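PDB 1QHB: vanadium-dependent bromoperoxidase from Corallina officinalis, which uses vanadate and hydrogen peroxide to brominate organic substrates, working as a dodecamer of identical subunits that each also bind a stabilising calcium ion. Local coordinates for residues Glu511-Thr514 with Leu519-Ser522; Ser52-Phe57 with Phe428-Val433. All blocks are in the same frame, centred on the assembly; numbering follows the deposited sequence.

Contact 1: Glu511-Thr514 with Leu519-Ser522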
ATOM      1  N   GLU A 511      59.093  15.526  21.767  1.00 15.85           N
ATOM      2  CA  GLU A 511      59.708  14.632  20.779  1.00 16.07           C
ATOM      3  C   GLU A 511      60.529  13.592  21.572  1.00 15.86           C
ATOM      4  O   GLU A 511      60.773  13.836  22.770  1.00 16.81           O
ATOM      5  CB  GLU A 511      60.645  15.359  19.865  1.00 15.43           C
ATOM      6  CG  GLU A 511      60.023  16.186  18.761  1.00 30.56           C
ATOM      7  CD  GLU A 511      61.099  17.005  18.051  1.00 35.57           C
ATOM      8  OE1 GLU A 511      61.965  16.323  17.474  1.00 39.27           O
ATOM      9  OE2 GLU A 511      61.058  18.253  18.083  1.00 31.53           O
ATOM     10  N   VAL A 512      61.033  12.595  20.879  1.00 13.56           N
ATOM     11  CA  VAL A 512      61.845  11.572  21.560  1.00 16.49           C
ATOM     12  C   VAL A 512      63.296  12.079  21.525  1.00 19.34           C
ATOM     13  O   VAL A 512      63.804  12.557  20.527  1.00 18.00           O
ATOM     14  CB  VAL A 512      61.674  10.198  20.910  1.00 19.37           C
ATOM     15  CG1 VAL A 512      62.592   9.134  21.508  1.00 14.44           C
ATOM     16  CG2 VAL A 512      60.233   9.658  21.017  1.00 12.66           C
ATOM     17  N   ASP A 513      64.002  12.022  22.637  1.00 19.95           N
ATOM     18  CA  ASP A 513      65.385  12.469  22.735  1.00 14.95           C
ATOM     19  C   ASP A 513      66.310  11.698  21.816  1.00 15.32           C
ATOM     20  O   ASP A 513      66.214  10.496  21.550  1.00 16.72           O
ATOM     21  CB  ASP A 513      65.819  12.271  24.186  1.00 22.68           C
ATOM     22  CG  ASP A 513      67.188  12.841  24.486  1.00 23.20           C
ATOM     23  OD1 ASP A 513      67.327  14.066  24.491  1.00 28.86           O
ATOM     24  OD2 ASP A 513      68.158  12.105  24.673  1.00 28.00           O
ATOM     25  N   THR A 514      67.296  12.335  21.260  1.00 16.15           N
ATOM     26  CA  THR A 514      68.272  11.695  20.389  1.00 20.36           C
ATOM     27  C   THR A 514      69.244  10.781  21.164  1.00 23.97           C
ATOM     28  O   THR A 514      69.766   9.864  20.527  1.00 25.43           O
ATOM     29  CB  THR A 514      69.148  12.748  19.687  1.00 24.36           C
ATOM     30  OG1 THR A 514      69.757  13.524  20.739  1.00 26.99           O
ATOM     31  CG2 THR A 514      68.368  13.647  18.751  1.00 17.32           C
ATOM     32  N   LEU A 519      61.236  11.515  26.644  1.00 14.58           N
ATOM     33  CA  LEU A 519      60.621  12.610  25.935  1.00 17.26           C
ATOM     34  C   LEU A 519      61.299  13.924  26.258  1.00 20.05           C
ATOM     35  O   LEU A 519      61.572  14.133  27.431  1.00 21.98           O
ATOM     36  CB  LEU A 519      59.145  12.734  26.426  1.00 17.24           C
ATOM     37  CG  LEU A 519      58.195  11.656  25.937  1.00 24.73           C
ATOM     38  CD1 LEU A 519      56.787  11.844  26.485  1.00 27.18           C
ATOM     39  CD2 LEU A 519      58.147  11.615  24.408  1.00 20.27           C
ATOM     40  N   VAL A 520      61.542  14.815  25.301  1.00 21.92           N
ATOM     41  CA  VAL A 520      62.120  16.107  25.583  1.00 22.07           C
ATOM     42  C   VAL A 520      61.268  17.175  24.894  1.00 22.45           C
ATOM     43  O   VAL A 520      60.611  16.893  23.903  1.00 22.86           O
ATOM     44  CB  VAL A 520      63.563  16.359  25.107  1.00 23.25           C
ATOM     45  CG1 VAL A 520      64.528  15.539  25.950  1.00 23.52           C
ATOM     46  CG2 VAL A 520      63.707  16.074  23.612  1.00 16.14           C
ATOM     47  N   LYS A 521      61.329  18.375  25.442  1.00 24.90           N
ATOM     48  CA  LYS A 521      60.588  19.482  24.841  1.00 27.52           C
ATOM     49  C   LYS A 521      61.129  19.664  23.440  1.00 26.82           C
ATOM     50  O   LYS A 521      62.331  19.599  23.190  1.00 28.66           O
ATOM     51  CB  LYS A 521      60.643  20.693  25.756  1.00 32.96           C
ATOM     52  CG  LYS A 521      60.019  21.958  25.194  1.00 57.81           C
ATOM     53  CD  LYS A 521      60.381  23.173  26.036  1.00 70.17           C
ATOM     54  CE  LYS A 521      59.604  24.398  25.574  1.00 78.07           C
ATOM     55  NZ  LYS A 521      59.867  25.566  26.460  1.00 86.70           N
ATOM     56  N   SER A 522      60.233  19.795  22.469  1.00 23.33           N
ATOM     57  CA  SER A 522      60.627  19.950  21.077  1.00 23.16           C
ATOM     58  C   SER A 522      61.175  21.339  20.779  1.00 23.90           C
ATOM     59  O   SER A 522      60.809  22.304  21.449  1.00 19.98           O
ATOM     60  CB  SER A 522      59.349  19.726  20.242  1.00 22.00           C
ATOM     61  OG  SER A 522      59.542  20.134  18.908  1.00 20.49           O
TER
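Glu511 and Val520 face each other as an antiparallel hydrogen-bonded pair and exchange two backbone bonds: Glu511 N gives its hydrogen to Val520 O at 3.0 Å, and Val520 N returns one to Glu511 O at 2.8 Å. Both are nearly straight, with N-H...O angles of 161° and 168°. Glu511 O also receives a CA-H...O contact from Leu519 CA at 3.4 Å.

A third bond, between side chains, lies just beyond this pair. The hydroxyl of Ser522 donates to the carboxylate of Glu511, OG to OE2 at 2.6 Å, meeting the anti lone pair, the one turned away from OE1. Glutamate has the length for this: with CG beside the backbone N and the chain extended past it (chi2 172°), the acid leaves the face it shares with Val520 and reaches across to Ser522, which also accepts from the backbone N of Phe524. With an alanine here, the Ser522 hydroxyl is likely to lose its carboxylate acceptor, though it would keep the backbone N of Phe524.

These strands, 510-512 and 519-521, form a two-stranded beta hairpin whose connecting turn is held by Asp513, since OD2 accepts from the backbone N atoms of Asp515 and Glu516.

Van der Waals contacts are lighter. The Val520 and Asp513 side chains cross at a slant, Val520 CG1 lying beside the aspartate's CB and 3.5 Å from Asp513 OD1. At the non-hydrogen-bonded pair of Val512 and Leu519 the side chains diverge, and the apolar contact is slight, Val512 CG2 being 4.4 Å from Leu519 CD2. Val512 is buried, as suits its aliphatic side chain.

Contact 2: Ser52-Phe57 with Phe428-Val433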
ATOM      1  N   SER A  52      48.299 -12.776 -17.958  1.00 13.68           N
ATOM      2  CA  SER A  52      49.307 -13.294 -17.037  1.00 14.33           C
ATOM      3  C   SER A  52      49.052 -12.886 -15.587  1.00 15.88           C
ATOM      4  O   SER A  52      49.645 -13.472 -14.661  1.00 15.95           O
ATOM      5  CB  SER A  52      50.668 -12.730 -17.477  1.00 11.28           C
ATOM      6  OG  SER A  52      50.574 -11.277 -17.405  1.00 16.56           O
ATOM      7  N   PHE A  53      48.253 -11.843 -15.377  1.00 14.23           N
ATOM      8  CA  PHE A  53      47.879 -11.349 -14.064  1.00 12.55           C
ATOM      9  C   PHE A  53      49.051 -10.825 -13.258  1.00 14.42           C
ATOM     10  O   PHE A  53      48.910 -10.781 -12.043  1.00 14.61           O
ATOM     11  CB  PHE A  53      47.166 -12.463 -13.289  1.00  9.86           C
ATOM     12  CG  PHE A  53      45.833 -12.784 -13.919  1.00 10.85           C
ATOM     13  CD1 PHE A  53      44.846 -11.815 -14.052  1.00 10.09           C
ATOM     14  CD2 PHE A  53      45.610 -14.057 -14.411  1.00 11.37           C
ATOM     15  CE1 PHE A  53      43.632 -12.090 -14.695  1.00 11.99           C
ATOM     16  CE2 PHE A  53      44.398 -14.359 -15.040  1.00 11.18           C
ATOM     17  CZ  PHE A  53      43.422 -13.362 -15.176  1.00 11.10           C
ATOM     18  N   ILE A  54      50.127 -10.277 -13.869  1.00 13.10           N
ATOM     19  CA  ILE A  54      51.270  -9.787 -13.135  1.00 12.53           C
ATOM     20  C   ILE A  54      51.010  -8.513 -12.343  1.00 15.93           C
ATOM     21  O   ILE A  54      51.848  -8.123 -11.499  1.00 15.67           O
ATOM     22  CB  ILE A  54      52.507  -9.526 -14.058  1.00  9.57           C
ATOM     23  CG1 ILE A  54      52.247  -8.484 -15.119  1.00 14.61           C
ATOM     24  CG2 ILE A  54      53.006 -10.835 -14.718  1.00 12.29           C
ATOM     25  CD1 ILE A  54      53.424  -8.091 -15.980  1.00 12.63           C
ATOM     26  N   GLY A  55      49.916  -7.784 -12.653  1.00 14.31           N
ATOM     27  CA  GLY A  55      49.714  -6.501 -11.930  1.00 12.24           C
ATOM     28  C   GLY A  55      48.606  -6.722 -10.898  1.00 14.16           C
ATOM     29  O   GLY A  55      48.137  -5.745 -10.314  1.00 13.24           O
ATOM     30  N   SER A  56      48.268  -7.991 -10.652  1.00  6.10           N
ATOM     31  CA  SER A  56      47.202  -8.335  -9.749  1.00  9.72           C
ATOM     32  C   SER A  56      47.640  -9.080  -8.493  1.00 12.15           C
ATOM     33  O   SER A  56      48.652  -9.786  -8.489  1.00 11.59           O
ATOM     34  CB  SER A  56      46.173  -9.287 -10.460  1.00 10.90           C
ATOM     35  OG  SER A  56      45.675  -8.587 -11.610  1.00 13.74           O
ATOM     36  N   PHE A  57      46.807  -9.000  -7.447  1.00 11.26           N
ATOM     37  CA  PHE A  57      47.180  -9.735  -6.228  1.00 11.91           C
ATOM     38  C   PHE A  57      47.044 -11.214  -6.497  1.00 14.41           C
ATOM     39  O   PHE A  57      45.949 -11.633  -6.803  1.00  9.28           O
ATOM     40  CB  PHE A  57      46.209  -9.398  -5.107  1.00  9.86           C
ATOM     41  CG  PHE A  57      46.380 -10.146  -3.833  1.00 11.91           C
ATOM     42  CD1 PHE A  57      47.332  -9.803  -2.903  1.00  7.28           C
ATOM     43  CD2 PHE A  57      45.516 -11.216  -3.555  1.00  3.42           C
ATOM     44  CE1 PHE A  57      47.454 -10.524  -1.728  1.00  7.93           C
ATOM     45  CE2 PHE A  57      45.611 -11.906  -2.363  1.00  9.13           C
ATOM     46  CZ  PHE A  57      46.597 -11.571  -1.475  1.00  9.35           C
ATOM     47  N   PHE A 428      59.073  -9.653 -18.398  1.00 20.66           N
ATOM     48  CA  PHE A 428      58.294  -8.529 -17.854  1.00 19.37           C
ATOM     49  C   PHE A 428      58.748  -7.168 -18.372  1.00 20.07           C
ATOM     50  O   PHE A 428      59.030  -6.196 -17.664  1.00 19.71           O
ATOM     51  CB  PHE A 428      58.279  -8.520 -16.324  1.00 21.08           C
ATOM     52  CG  PHE A 428      57.870  -9.780 -15.630  1.00 17.18           C
ATOM     53  CD1 PHE A 428      56.884 -10.620 -16.137  1.00 13.10           C
ATOM     54  CD2 PHE A 428      58.492 -10.160 -14.442  1.00 17.10           C
ATOM     55  CE1 PHE A 428      56.515 -11.770 -15.468  1.00 12.98           C
ATOM     56  CE2 PHE A 428      58.136 -11.330 -13.772  1.00 15.70           C
ATOM     57  CZ  PHE A 428      57.132 -12.129 -14.283  1.00 15.32           C
ATOM     58  N   PRO A 429      58.648  -7.002 -19.685  1.00 21.08           N
ATOM     59  CA  PRO A 429      58.999  -5.779 -20.381  1.00 20.80           C
ATOM     60  C   PRO A 429      58.153  -4.623 -19.948  1.00 21.81           C
ATOM     61  O   PRO A 429      58.578  -3.452 -19.890  1.00 22.25           O
ATOM     62  CB  PRO A 429      58.858  -6.120 -21.860  1.00 22.98           C
ATOM     63  CG  PRO A 429      57.959  -7.293 -21.924  1.00 21.33           C
ATOM     64  CD  PRO A 429      58.227  -8.059 -20.650  1.00 20.49           C
ATOM     65  N   GLU A 430      56.967  -4.887 -19.411  1.00 20.94           N
ATOM     66  CA  GLU A 430      56.052  -3.883 -18.890  1.00 21.51           C
ATOM     67  C   GLU A 430      56.705  -3.075 -17.780  1.00 22.02           C
ATOM     68  O   GLU A 430      56.310  -1.930 -17.581  1.00 24.85           O
ATOM     69  CB  GLU A 430      54.766  -4.545 -18.375  1.00 26.70           C
ATOM     70  CG  GLU A 430      54.060  -5.385 -19.436  1.00 24.12           C
ATOM     71  CD  GLU A 430      54.467  -6.837 -19.383  1.00 34.43           C
ATOM     72  OE1 GLU A 430      55.665  -7.124 -19.177  1.00 32.05           O
ATOM     73  OE2 GLU A 430      53.693  -7.808 -19.509  1.00 44.26           O
ATOM     74  N   VAL A 431      57.677  -3.628 -17.016  1.00 22.34           N
ATOM     75  CA  VAL A 431      58.299  -2.775 -16.000  1.00 21.32           C
ATOM     76  C   VAL A 431      59.635  -2.200 -16.457  1.00 22.97           C
ATOM     77  O   VAL A 431      60.358  -1.664 -15.607  1.00 21.99           O
ATOM     78  CB  VAL A 431      58.373  -3.486 -14.645  1.00 24.66           C
ATOM     79  CG1 VAL A 431      56.949  -3.873 -14.181  1.00 22.00           C
ATOM     80  CG2 VAL A 431      59.235  -4.716 -14.638  1.00 19.29           C
ATOM     81  N   ASP A 432      59.950  -2.130 -17.758  1.00 20.50           N
ATOM     82  CA  ASP A 432      61.288  -1.686 -18.165  1.00 19.44           C
ATOM     83  C   ASP A 432      61.573  -0.257 -17.720  1.00 18.13           C
ATOM     84  O   ASP A 432      62.656   0.153 -17.311  1.00 22.90           O
ATOM     85  CB  ASP A 432      61.388  -1.685 -19.706  1.00 15.02           C
ATOM     86  CG  ASP A 432      61.717  -3.033 -20.293  1.00 22.12           C
ATOM     87  OD1 ASP A 432      61.931  -4.015 -19.563  1.00 21.87           O
ATOM     88  OD2 ASP A 432      61.756  -3.109 -21.544  1.00 26.54           O
ATOM     89  N   VAL A 433      60.569   0.604 -17.869  1.00 17.95           N
ATOM     90  CA  VAL A 433      60.738   2.005 -17.484  1.00 21.25           C
ATOM     91  C   VAL A 433      60.811   2.160 -15.978  1.00 21.75           C
ATOM     92  O   VAL A 433      61.587   2.968 -15.487  1.00 25.43           O
ATOM     93  CB  VAL A 433      59.605   2.817 -18.085  1.00 22.11           C
ATOM     94  CG1 VAL A 433      59.629   4.276 -17.640  1.00 22.23           C
ATOM     95  CG2 VAL A 433      59.696   2.731 -19.605  1.00 26.67           C
TER
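Ile54 reaches across to two residues of 428-433 with its two branches, CG2 meeting the ring of Phe428 and CD1 the carboxylate of Glu430. These three side chains make up the packed part. Ile54 CG2 lies 3.7 Å from Phe428 CE1 and 4.1 Å from CD1, approaching that side of the ring obliquely, while the two side chains slide past each other in opposite directions. A beta-branched residue suits this place because it serves both partners at once: chi1 of 61° sets CG1 between the backbone N and the carbonyl carbon, and the extended chi2 carries CD1 on to the glutamate.

That second contact is more polar: Ile54 CD1 is 3.6 Å from Glu430 OE2 and 3.8 Å from CD, in van der Waals contact with Glu430, itself partly exposed. The bend at chi2 (93°) curls the acid back alongside Phe428 and Pro429, where Ile54 CD1 meets it. By contrast, Pro429, Asp432 and Val433 are exposed and do not touch the loop. In all, 142 Å² is buried.

Ile54 stands in the type I turn Phe53-Ser56, closed by Ser56 N to Phe53 O at 3.2 Å. On the other side, Val431 sits at the N-cap position of helix 432-437. Helix 407-422 underlies both segments, Leu413 touching Ile54 and Phe428 alike, while Phe53 turns to helix 72-84, so the loop is lodged between helices far apart in sequence.

Contact 1 and contact 2 lie on opposite sides of the subunit's centre, their own centres 44 Å apart and their nearest atoms about 33 Å apart, so neither touches the other. They also differ in range: the hairpin of contact 1 joins segments separated by a four-residue turn, whereas contact 2 links a loop near the N-terminus to residues 371 positions further on, and closes before contact 1 begins. Both lie away from the vanadate and calcium sites, and no other chain of the dodecamer touches their segments. They are therefore separate pieces of peripheral packing within one subunit, one a surface hairpin, the other partly buried against helix 407-422.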